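Local coordinates for protein phosphoserine aminotransferase (Bacillus alcalophilus, PDB 1W23) that catalyses the reversible, pyridoxal phosphate-dependent transamination between phosphoserine and 2-oxoglutarate in the second step of serine biosynthesis from 3-phosphoglycerate, at residues L83-V97 against F136-T148. Residues are numbered along the deposited sequence; the frame is centred on the assembly and turned at random.
Sequences LPMNLLTKGTIGNYV and FQLNENDAYLHIT
Asn95 and Val97 knit strand 93-97 to strand 144-148 in parallel register: Asn95 N donates to Tyr144 O, His146 N to Asn95 O at 2.8 Å, and Val97 N to His146 O. Where segment 136-148 turns a corner at Ala143, Ile93 O accepts Ala143 N instead.

Side-chain polar bonds tie in the loop ahead of that strand. Asn95, its CG turned away from the backbone N (chi1 -160°), sends ND2 to Asp142 OD2 at 2.9 Å and, in its own amide plane, to a lone pair of Gln137 O. Asn139 N reaches the same OD2 from the opposite face of the carboxylate, Asn139 ND2 bonds to OD1, and His166 also bonds OD2. An alanine in place of Asp142 is likely to leave one N-H of the Asn95 amide, both Asn139 donors and His166 without an acceptor, and the turn less firmly held.

On the face carrying Tyr144, Tyr96 and His146, aromatic contacts dominate. The Tyr144 ring lies between Leu83 CD2 and Gly94 CA, each 4.1 Å from its centroid, while its OH donates to Tyr96 OH at 2.7 Å. His146 CB sits over the Tyr96 ring, and His146 NE2 bonds to Tyr191. Thr148 touches the cofactor.

Helix 75-87, through Leu83 and Leu87, and helix 101-111 pack on this face; the pair exemplifies adjacent parallel strands in the large-domain sheet of a fold-type I pyridoxal phosphate enzyme, here between 169-172 and 115-121.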
loop_
_atom_site.group_PDB
_atom_site.type_symbol
_atom_site.label_atom_id
_atom_site.label_comp_id
_atom_site.label_asym_id
_atom_site.label_seq_id
_atom_site.Cartn_x
_atom_site.Cartn_y
_atom_site.Cartn_z
ATOM N N LEU A 83 10.338 -12.592 -4.480
ATOM C CA LEU A 83 10.520 -13.690 -5.455
ATOM C C LEU A 83 11.672 -14.595 -5.078
ATOM O O LEU A 83 11.474 -15.804 -4.849
ATOM C CB LEU A 83 10.630 -13.100 -6.870
ATOM C CG LEU A 83 11.325 -14.063 -7.922
ATOM C CD1 LEU A 83 10.406 -15.193 -8.234
ATOM C CD2 LEU A 83 11.786 -13.312 -9.155
ATOM N N PRO A 84 12.917 -14.089 -4.919
ATOM C CA PRO A 84 14.001 -15.019 -4.514
ATOM C C PRO A 84 13.799 -15.574 -3.119
ATOM O O PRO A 84 14.184 -16.706 -2.841
ATOM C CB PRO A 84 15.253 -14.160 -4.667
ATOM C CG PRO A 84 14.770 -12.719 -4.606
ATOM C CD PRO A 84 13.456 -12.786 -5.302
ATOM N N MET A 85 13.181 -14.821 -2.205
ATOM C CA MET A 85 12.929 -15.409 -0.865
ATOM C C MET A 85 12.095 -16.678 -0.938
ATOM O O MET A 85 12.254 -17.587 -0.158
ATOM C CB MET A 85 12.068 -14.521 0.039
ATOM C CG MET A 85 12.868 -13.436 0.688
ATOM S SD MET A 85 11.797 -12.470 1.747
ATOM C CE MET A 85 12.978 -11.280 2.365
ATOM N N ASN A 86 11.191 -16.768 -1.904
ATOM C CA ASN A 86 10.344 -17.916 -2.060
ATOM C C ASN A 86 10.897 -18.969 -2.979
ATOM O O ASN A 86 10.642 -20.142 -2.715
ATOM C CB ASN A 86 8.930 -17.490 -2.522
ATOM C CG ASN A 86 8.100 -16.873 -1.419
ATOM O OD1 ASN A 86 7.207 -17.531 -0.859
ATOM N ND2 ASN A 86 8.387 -15.612 -1.058
ATOM N N LEU A 87 11.608 -18.626 -4.030
ATOM C CA LEU A 87 12.023 -19.597 -5.036
ATOM C C LEU A 87 13.529 -19.838 -5.110
ATOM O O LEU A 87 13.957 -20.859 -5.676
ATOM C CB LEU A 87 11.525 -19.151 -6.441
ATOM C CG LEU A 87 10.056 -19.326 -6.785
ATOM C CD1 LEU A 87 9.875 -18.927 -8.255
ATOM C CD2 LEU A 87 9.551 -20.746 -6.472
ATOM N N LEU A 88 14.355 -18.951 -4.610
ATOM C CA LEU A 88 15.819 -19.132 -4.744
ATOM C C LEU A 88 16.312 -19.967 -3.592
ATOM O O LEU A 88 16.737 -19.456 -2.550
ATOM C CB LEU A 88 16.471 -17.748 -4.860
ATOM C CG LEU A 88 17.986 -17.765 -5.101
ATOM C CD1 LEU A 88 18.369 -18.674 -6.232
ATOM C CD2 LEU A 88 18.538 -16.367 -5.357
ATOM N N THR A 89 16.263 -21.270 -3.747
ATOM C CA THR A 89 16.612 -22.219 -2.691
ATOM C C THR A 89 18.074 -22.608 -2.807
ATOM O O THR A 89 18.756 -22.391 -3.833
ATOM C CB THR A 89 15.775 -23.499 -2.805
ATOM O OG1 THR A 89 16.021 -24.084 -4.074
ATOM C CG2 THR A 89 14.300 -23.218 -2.728
ATOM N N LYS A 90 18.621 -23.198 -1.754
ATOM C CA LYS A 90 20.002 -23.619 -1.758
ATOM C C LYS A 90 20.296 -24.543 -2.930
ATOM O O LYS A 90 19.559 -25.504 -3.228
ATOM C CB LYS A 90 20.284 -24.395 -0.471
ATOM C CG LYS A 90 21.720 -24.773 -0.271
ATOM C CD LYS A 90 21.890 -25.365 1.145
ATOM C CE LYS A 90 23.281 -25.959 1.228
ATOM N NZ LYS A 90 23.558 -26.495 2.591
ATOM N N GLY A 91 21.406 -24.231 -3.599
ATOM C CA GLY A 91 21.756 -25.078 -4.730
ATOM C C GLY A 91 21.200 -24.617 -6.055
ATOM O O GLY A 91 21.578 -25.207 -7.065
ATOM N N THR A 92 20.350 -23.581 -6.096
ATOM C CA THR A 92 19.750 -23.082 -7.330
ATOM C C THR A 92 20.236 -21.679 -7.607
ATOM O O THR A 92 20.844 -21.025 -6.762
ATOM C CB THR A 92 18.192 -23.159 -7.311
ATOM O OG1 THR A 92 17.687 -22.210 -6.379
ATOM C CG2 THR A 92 17.686 -24.537 -6.926
ATOM N N ILE A 93 19.911 -21.196 -8.817
ATOM C CA ILE A 93 20.425 -19.899 -9.306
ATOM C C ILE A 93 19.277 -19.017 -9.736
ATOM O O ILE A 93 18.393 -19.443 -10.467
ATOM C CB ILE A 93 21.365 -20.155 -10.507
ATOM C CG1 ILE A 93 22.594 -20.987 -10.081
ATOM C CG2 ILE A 93 21.769 -18.865 -11.181
ATOM C CD1 ILE A 93 23.477 -21.438 -11.272
ATOM N N GLY A 94 19.327 -17.748 -9.305
ATOM C CA GLY A 94 18.383 -16.750 -9.844
ATOM C C GLY A 94 19.002 -16.143 -11.090
ATOM O O GLY A 94 19.998 -15.412 -11.019
ATOM N N ASN A 95 18.477 -16.510 -12.256
ATOM C CA ASN A 95 19.070 -16.139 -13.544
ATOM C C ASN A 95 18.309 -14.959 -14.138
ATOM O O ASN A 95 17.076 -15.034 -14.226
ATOM C CB ASN A 95 19.026 -17.360 -14.483
ATOM C CG ASN A 95 20.008 -17.273 -15.630
ATOM O OD1 ASN A 95 20.761 -16.289 -15.741
ATOM N ND2 ASN A 95 20.040 -18.317 -16.488
ATOM N N TYR A 96 18.994 -13.888 -14.484
ATOM C CA TYR A 96 18.390 -12.599 -14.882
ATOM C C TYR A 96 18.836 -12.217 -16.271
ATOM O O TYR A 96 20.009 -12.332 -16.630
ATOM C CB TYR A 96 18.861 -11.460 -13.882
ATOM C CG TYR A 96 18.056 -11.604 -12.580
ATOM C CD1 TYR A 96 18.401 -12.599 -11.672
ATOM C CD2 TYR A 96 16.956 -10.819 -12.282
ATOM C CE1 TYR A 96 17.700 -12.775 -10.499
ATOM C CE2 TYR A 96 16.197 -11.001 -11.108
ATOM C CZ TYR A 96 16.577 -11.966 -10.220
ATOM O OH TYR A 96 15.850 -12.231 -9.081
ATOM N N VAL A 97 17.908 -11.651 -17.049
ATOM C CA VAL A 97 18.205 -10.997 -18.304
ATOM C C VAL A 97 18.200 -9.498 -18.028
ATOM O O VAL A 97 17.174 -8.935 -17.597
ATOM C CB VAL A 97 17.232 -11.345 -19.428
ATOM C CG1 VAL A 97 17.606 -10.647 -20.747
ATOM C CG2 VAL A 97 17.132 -12.846 -19.654
ATOM N N PHE A 136 20.838 -16.394 -24.712
ATOM C CA PHE A 136 20.578 -16.620 -23.290
ATOM C C PHE A 136 21.358 -17.828 -22.800
ATOM O O PHE A 136 21.339 -18.934 -23.356
ATOM C CB PHE A 136 19.109 -16.900 -23.021
ATOM C CG PHE A 136 18.167 -15.711 -23.146
ATOM C CD1 PHE A 136 18.510 -14.496 -23.699
ATOM C CD2 PHE A 136 16.860 -15.889 -22.699
ATOM C CE1 PHE A 136 17.542 -13.475 -23.765
ATOM C CE2 PHE A 136 15.959 -14.874 -22.738
ATOM C CZ PHE A 136 16.288 -13.682 -23.276
ATOM N N GLN A 137 22.087 -17.574 -21.705
ATOM C CA GLN A 137 22.902 -18.587 -21.052
ATOM C C GLN A 137 22.092 -19.103 -19.844
ATOM O O GLN A 137 21.897 -18.399 -18.850
ATOM C CB GLN A 137 24.255 -18.044 -20.640
ATOM C CG GLN A 137 24.999 -17.457 -21.853
ATOM C CD GLN A 137 25.049 -18.402 -23.057
ATOM O OE1 GLN A 137 24.748 -18.134 -24.228
ATOM N NE2 GLN A 137 25.473 -19.647 -22.781
ATOM N N LEU A 138 21.628 -20.338 -19.980
ATOM C CA LEU A 138 20.757 -20.994 -19.028
ATOM C C LEU A 138 21.525 -22.030 -18.229
ATOM O O LEU A 138 22.535 -22.605 -18.726
ATOM C CB LEU A 138 19.571 -21.614 -19.748
ATOM C CG LEU A 138 18.752 -20.697 -20.656
ATOM C CD1 LEU A 138 17.638 -21.493 -21.331
ATOM C CD2 LEU A 138 18.268 -19.470 -19.866
ATOM N N ASN A 139 21.048 -22.316 -17.009
ATOM C CA ASN A 139 21.718 -23.273 -16.135
ATOM C C ASN A 139 20.718 -24.340 -15.748
ATOM O O ASN A 139 19.537 -24.018 -15.492
ATOM C CB ASN A 139 22.244 -22.613 -14.835
ATOM C CG ASN A 139 23.127 -21.429 -15.149
ATOM O OD1 ASN A 139 24.261 -21.596 -15.623
ATOM N ND2 ASN A 139 22.625 -20.220 -14.941
ATOM N N GLU A 140 21.161 -25.599 -15.673
ATOM C CA GLU A 140 20.258 -26.695 -15.281
ATOM C C GLU A 140 19.616 -26.459 -13.884
ATOM O O GLU A 140 18.488 -26.921 -13.658
ATOM C CB GLU A 140 21.036 -27.990 -15.324
ATOM C CG GLU A 140 22.248 -28.202 -14.331
ATOM C CD GLU A 140 22.710 -29.670 -14.456
ATOM O OE1 GLU A 140 23.681 -30.165 -15.159
ATOM O OE2 GLU A 140 21.983 -30.435 -13.704
ATOM N N ASN A 141 20.358 -25.782 -13.021
ATOM C CA ASN A 141 19.877 -25.539 -11.666
ATOM C C ASN A 141 19.330 -24.129 -11.513
ATOM O O ASN A 141 19.267 -23.608 -10.373
ATOM C CB ASN A 141 20.976 -25.842 -10.641
ATOM C CG ASN A 141 22.231 -24.989 -10.789
ATOM O OD1 ASN A 141 22.678 -24.763 -11.932
ATOM N ND2 ASN A 141 22.848 -24.548 -9.701
ATOM N N ASP A 142 18.923 -23.460 -12.594
ATOM C CA ASP A 142 18.171 -22.212 -12.457
ATOM C C ASP A 142 16.915 -22.437 -11.633
ATOM O O ASP A 142 16.104 -23.341 -11.898
ATOM C CB ASP A 142 17.777 -21.640 -13.819
ATOM C CG ASP A 142 18.905 -21.018 -14.594
ATOM O OD1 ASP A 142 19.946 -20.615 -14.009
ATOM O OD2 ASP A 142 18.744 -20.881 -15.843
ATOM N N ALA A 143 16.697 -21.564 -10.641
ATOM C CA ALA A 143 15.415 -21.518 -9.918
ATOM C C ALA A 143 14.333 -20.879 -10.800
ATOM O O ALA A 143 13.125 -21.189 -10.693
ATOM C CB ALA A 143 15.565 -20.731 -8.627
ATOM N N TYR A 144 14.719 -19.964 -11.666
ATOM C CA TYR A 144 13.849 -19.189 -12.544
ATOM C C TYR A 144 14.727 -18.421 -13.477
ATOM O O TYR A 144 15.928 -18.249 -13.257
ATOM C CB TYR A 144 12.967 -18.261 -11.712
ATOM C CG TYR A 144 13.649 -17.299 -10.786
ATOM C CD1 TYR A 144 13.724 -17.614 -9.416
ATOM C CD2 TYR A 144 14.227 -16.116 -11.219
ATOM C CE1 TYR A 144 14.358 -16.766 -8.527
ATOM C CE2 TYR A 144 14.871 -15.281 -10.342
ATOM C CZ TYR A 144 14.930 -15.580 -9.006
ATOM O OH TYR A 144 15.554 -14.759 -8.094
ATOM N N LEU A 145 14.095 -17.883 -14.539
ATOM C CA LEU A 145 14.688 -16.898 -15.438
ATOM C C LEU A 145 13.831 -15.650 -15.354
ATOM O O LEU A 145 12.619 -15.753 -15.611
ATOM C CB LEU A 145 14.723 -17.397 -16.882
ATOM C CG LEU A 145 15.380 -16.424 -17.875
ATOM C CD1 LEU A 145 16.857 -16.273 -17.581
ATOM C CD2 LEU A 145 15.105 -16.887 -19.288
ATOM N N HIS A 146 14.425 -14.530 -14.958
ATOM C CA HIS A 146 13.693 -13.270 -14.738
ATOM C C HIS A 146 13.986 -12.293 -15.840
ATOM O O HIS A 146 15.158 -12.056 -16.174
ATOM C CB HIS A 146 14.104 -12.696 -13.371
ATOM C CG HIS A 146 13.381 -11.423 -13.017
ATOM N ND1 HIS A 146 13.701 -10.165 -13.571
ATOM C CD2 HIS A 146 12.393 -11.204 -12.119
ATOM C CE1 HIS A 146 12.893 -9.252 -12.996
ATOM N NE2 HIS A 146 12.078 -9.872 -12.130
ATOM N N ILE A 147 12.916 -11.689 -16.391
ATOM C CA ILE A 147 13.005 -10.652 -17.403
ATOM C C ILE A 147 12.211 -9.439 -16.942
ATOM O O ILE A 147 11.349 -9.511 -16.059
ATOM C CB ILE A 147 12.476 -11.144 -18.766
ATOM C CG1 ILE A 147 10.972 -11.404 -18.774
ATOM C CG2 ILE A 147 13.269 -12.373 -19.239
ATOM C CD1 ILE A 147 10.399 -11.725 -20.133
ATOM N N THR A 148 12.475 -8.306 -17.628
ATOM C CA THR A 148 11.753 -7.061 -17.435
ATOM C C THR A 148 11.116 -6.742 -18.791
ATOM O O THR A 148 11.847 -6.457 -19.769
ATOM C CB THR A 148 12.682 -5.929 -17.009
ATOM O OG1 THR A 148 13.522 -6.383 -15.929
ATOM C CG2 THR A 148 11.890 -4.697 -16.633
HETATM O O HOH W 1 15.208 -8.733 -15.477
HETATM O O HOH W 2 14.946 -8.467 -19.306
#